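Local coordinates for odorant-binding protein (Phormia regina, PDB 5DIC) that probably binds and carries fatty acids such as palmitate, as a secreted odorant-binding protein of the PBP/GOBP family found in the blowfly's oral disk, at residues A[29-32]-A[33-36]; A[93-96]-A[97-101]. All coordinates share one frame; numbering follows the deposited sequence.

Interaction 1: residues A[29-32]-A[33-36]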
loop_
_atom_site.group_PDB
_atom_site.type_symbol
_atom_site.label_atom_id
_atom_site.label_comp_id
_atom_site.label_asym_id
_atom_site.label_seq_id
_atom_site.Cartn_x
_atom_site.Cartn_y
_atom_site.Cartn_z
ATOM N N GLU A 29 -13.399 -1.431 11.370
ATOM C CA GLU A 29 -12.078 -1.399 10.760
ATOM C C GLU A 29 -12.130 -0.662 9.417
ATOM O O GLU A 29 -11.232 0.117 9.084
ATOM C CB GLU A 29 -11.528 -2.832 10.565
ATOM C CG GLU A 29 -11.092 -3.492 11.861
ATOM C CD GLU A 29 -10.874 -5.006 11.752
ATOM O OE1 GLU A 29 -11.542 -5.658 10.928
ATOM O OE2 GLU A 29 -10.071 -5.516 12.560
ATOM N N ALA A 30 -13.175 -0.923 8.641
ATOM C CA ALA A 30 -13.328 -0.278 7.327
ATOM C C ALA A 30 -13.442 1.230 7.475
ATOM O O ALA A 30 -12.877 1.964 6.689
ATOM C CB ALA A 30 -14.537 -0.825 6.570
ATOM N N THR A 31 -14.177 1.695 8.478
ATOM C CA THR A 31 -14.308 3.134 8.690
ATOM C C THR A 31 -12.990 3.762 9.176
ATOM O O THR A 31 -12.640 4.864 8.747
ATOM C CB THR A 31 -15.531 3.475 9.547
ATOM O OG1 THR A 31 -15.772 4.870 9.402
ATOM C CG2 THR A 31 -15.363 3.227 10.952
ATOM N N LYS A 32 -12.244 3.052 10.015
ATOM C CA LYS A 32 -10.904 3.529 10.327
ATOM C C LYS A 32 -10.089 3.686 9.071
ATOM O O LYS A 32 -9.408 4.701 8.869
ATOM C CB LYS A 32 -10.187 2.622 11.327
ATOM C CG LYS A 32 -10.741 2.749 12.739
ATOM C CD LYS A 32 -9.864 2.076 13.763
ATOM C CE LYS A 32 -10.008 0.579 13.814
ATOM N NZ LYS A 32 -9.558 0.094 15.155
ATOM N N LEU A 33 -10.089 2.653 8.237
ATOM C CA LEU A 33 -9.286 2.700 7.008
ATOM C C LEU A 33 -9.694 3.850 6.086
ATOM O O LEU A 33 -8.836 4.562 5.564
ATOM C CB LEU A 33 -9.353 1.353 6.284
ATOM C CG LEU A 33 -8.673 0.185 6.991
ATOM C CD1 LEU A 33 -9.234 -1.148 6.503
ATOM C CD2 LEU A 33 -7.168 0.289 6.825
ATOM N N ARG A 34 -10.994 4.050 5.918
ATOM C CA ARG A 34 -11.471 5.140 5.066
ATOM C C ARG A 34 -11.052 6.510 5.564
ATOM O O ARG A 34 -10.894 7.414 4.770
ATOM C CB ARG A 34 -12.995 5.045 4.973
ATOM C CG ARG A 34 -13.694 5.907 3.928
ATOM C CD ARG A 34 -15.139 6.220 4.303
ATOM N NE ARG A 34 -15.675 5.311 5.306
ATOM C CZ ARG A 34 -16.873 5.440 5.860
ATOM N NH1 ARG A 34 -17.676 6.450 5.527
ATOM N NH2 ARG A 34 -17.290 4.563 6.741
ATOM N N ASN A 35 -10.871 6.631 6.872
ATOM C CA ASN A 35 -10.433 7.873 7.497
ATOM C C ASN A 35 -8.938 7.971 7.716
ATOM O O ASN A 35 -8.470 8.876 8.393
ATOM C CB ASN A 35 -11.207 8.086 8.799
ATOM C CG ASN A 35 -12.631 8.500 8.529
ATOM O OD1 ASN A 35 -12.873 9.665 8.214
ATOM N ND2 ASN A 35 -13.558 7.571 8.582
ATOM N N LYS A 36 -8.189 7.029 7.155
ATOM C CA LYS A 36 -6.725 7.017 7.255
ATOM C C LYS A 36 -6.261 6.914 8.696
ATOM O O LYS A 36 -5.208 7.429 9.057
ATOM C CB LYS A 36 -6.108 8.219 6.513
ATOM C CG LYS A 36 -6.451 8.244 5.033
ATOM C CD LYS A 36 -5.859 9.462 4.349
ATOM C CE LYS A 36 -5.972 9.351 2.839
ATOM N NZ LYS A 36 -5.432 10.565 2.172
#

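Interaction 2: residues A[93-96]-A[97-101]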
loop_
_atom_site.group_PDB
_atom_site.type_symbol
_atom_site.label_atom_id
_atom_site.label_comp_id
_atom_site.label_asym_id
_atom_site.label_seq_id
_atom_site.Cartn_x
_atom_site.Cartn_y
_atom_site.Cartn_z
ATOM N N LYS A 93 10.530 -8.695 4.842
ATOM C CA LYS A 93 9.593 -9.735 5.141
ATOM C C LYS A 93 9.116 -9.674 6.577
ATOM O O LYS A 93 9.877 -9.363 7.481
ATOM C CB LYS A 93 10.110 -11.092 4.622
ATOM C CG LYS A 93 10.111 -11.132 3.070
ATOM C CD LYS A 93 8.828 -10.516 2.465
ATOM C CE LYS A 93 8.838 -10.006 1.016
ATOM N NZ LYS A 93 9.646 -8.776 0.578
ATOM N N GLY A 94 7.832 -9.949 6.748
ATOM C CA GLY A 94 7.178 -9.964 8.054
ATOM C C GLY A 94 6.786 -11.366 8.451
ATOM O O GLY A 94 7.286 -12.344 7.895
ATOM N N ALA A 95 5.821 -11.458 9.358
ATOM C CA ALA A 95 5.479 -12.732 10.020
ATOM C C ALA A 95 4.588 -13.647 9.166
ATOM O O ALA A 95 4.526 -14.846 9.392
ATOM C CB ALA A 95 4.807 -12.444 11.352
ATOM N N ASP A 96 3.872 -13.052 8.208
ATOM C CA ASP A 96 2.893 -13.717 7.348
ATOM C C ASP A 96 2.603 -12.764 6.179
ATOM O O ASP A 96 3.124 -11.641 6.158
ATOM C CB ASP A 96 1.646 -14.168 8.140
ATOM C CG ASP A 96 0.938 -13.041 8.859
ATOM O OD1 ASP A 96 0.989 -11.880 8.398
ATOM O OD2 ASP A 96 0.248 -13.341 9.874
ATOM N N ARG A 97 1.736 -13.176 5.254
ATOM C CA ARG A 97 1.410 -12.351 4.083
ATOM C C ARG A 97 1.042 -10.920 4.489
ATOM O O ARG A 97 1.519 -9.922 3.904
ATOM C CB ARG A 97 0.250 -12.972 3.308
ATOM C CG ARG A 97 -0.446 -12.013 2.349
ATOM C CD ARG A 97 -1.551 -12.671 1.543
ATOM N NE ARG A 97 -2.376 -11.699 0.831
ATOM C CZ ARG A 97 -3.558 -11.264 1.255
ATOM N NH1 ARG A 97 -4.108 -11.683 2.379
ATOM N NH2 ARG A 97 -4.186 -10.380 0.514
ATOM N N CYS A 98 0.144 -10.804 5.456
ATOM C CA CYS A 98 -0.396 -9.480 5.793
ATOM C C CYS A 98 0.600 -8.612 6.540
ATOM O O CYS A 98 0.675 -7.391 6.330
ATOM C CB CYS A 98 -1.706 -9.631 6.536
ATOM S SG CYS A 98 -2.936 -10.515 5.585
ATOM N N ASP A 99 1.357 -9.222 7.425
ATOM C CA ASP A 99 2.397 -8.472 8.130
ATOM C C ASP A 99 3.523 -8.044 7.186
ATOM O O ASP A 99 4.083 -6.967 7.325
ATOM C CB ASP A 99 2.889 -9.286 9.321
ATOM C CG ASP A 99 3.789 -8.504 10.241
ATOM O OD1 ASP A 99 3.382 -7.441 10.748
ATOM O OD2 ASP A 99 4.929 -8.959 10.416
ATOM N N THR A 100 3.864 -8.886 6.217
ATOM C CA THR A 100 4.822 -8.496 5.172
ATOM C C THR A 100 4.367 -7.277 4.373
ATOM O O THR A 100 5.112 -6.314 4.220
ATOM C CB THR A 100 5.104 -9.686 4.236
ATOM O OG1 THR A 100 5.807 -10.673 4.998
ATOM C CG2 THR A 100 5.907 -9.278 2.988
ATOM N N GLY A 101 3.116 -7.296 3.933
ATOM C CA GLY A 101 2.613 -6.140 3.198
ATOM C C GLY A 101 2.639 -4.887 4.051
ATOM O O GLY A 101 3.059 -3.825 3.586
#

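Interaction 1: residues A[29-32]-A[33-36]
Asn35 takes hold of the carbonyl of Thr31 twice, once through its backbone and once through its side-chain amide. Asn35 ND2 lies 2.9 Å from Thr31 O, and Asn35 N sits 3.1 Å from the same oxygen; the two donors arrive from opposite faces of the carbonyl plane. The side-chain hydrogen bond from ND2 is the straighter, 161° at the hydrogen, and the oxygen lies close to the plane of the Asn35 amide. With CG beside the backbone N (chi1 -74°), the side chain folds back along the helix and lies next to Thr31, both pointing the same way. Asparagine suits this place because its short amide can supply a donor where the chain leaves helical geometry. Arg34 bends at chi3 and brings NH2 to 3.1 Å from Thr31 OG1, but the angle is too poor for a hydrogen bond. Behind this end the helix keeps its regular ladder, Leu33 N to Glu29 O and Arg34 N to Ala30 O, both at 2.9 Å. Lys36, with positive phi, is the C-prime residue of a Schellman motif: its N binds Leu33 O, and Asp37 N returns to Lys32 O. Glu29 bonds to Ser26 N and Thr42 OG1. Buried Leu33 packs on Phe16 of helix 6-22 and Phe48 of helix 43-55, so this end of helix 27-34 touches both.

Interaction 2: residues A[93-96]-A[97-101]
Thr100 packs tightly against the loop that leads into its own helix. Its OG1 accepts from Gly94 N at 2.8 Å, while its CG2, anti to the backbone N, presses on Lys93 CD at 3.2 Å, closer than usual van der Waals contact. Threonine suits the place by offering a hydroxyl to the loop's N-H and a methyl to the lysine chain. Replacing Thr100 by an alanine takes away both branches and is likely to leave Gly94 N without its hydroxyl acceptor and a gap beside Lys93 CD. Asp99 OD2 accepts from Ala95 N at 2.9 Å with its anti lone pair, and OD1 pairs with Lys46. Gly94 suits its place because a CB there would clash with Asp99 OD2 and Thr100 N. Asp96 is held as firmly: Asp96 O accepts from Thr100 N at 2.9 Å, an almost straight bond (167°), and Asp96 OD1 receives Asp99 N at 2.9 Å. A chi1 of 58° turns this carboxylate toward the N-H groups of the first helical turn, where Asp99 N lies. The solvent side is looser: exposed Ala95 only skirts Asp99 OD2 with its CB. Arg97 reaches away to Glu54 and Glu23. Asp96 is thus a classic N-cap, opening helix 97-113, which the Cys98-Cys47 disulfide ties to helix 43-55 in this mainly helical PBP/GOBP fold.

How the interactions relate
Interactions 1 and 2 lie at the C-terminal end of one helix and the N-terminal end of another: 29-36 closes helix 27-34, whereas 93-101 opens helix 97-113. Their centres lie 20 Å apart and their nearest atoms about 11 Å, so they do not touch. Helix 43-55 connects them: Leu33 and Glu29 rest on it from one contact, and from the other it receives Arg97 and the Cys98 disulfide. Both are surface contacts, but they differ toward the ligand. Interaction 1 reaches it through Lys36, whose side chain is about 4 Å from a bound palmitic acid. Interaction 2 stands off, the side chain of Thr100 being about 8 Å from a bound palmitic acid.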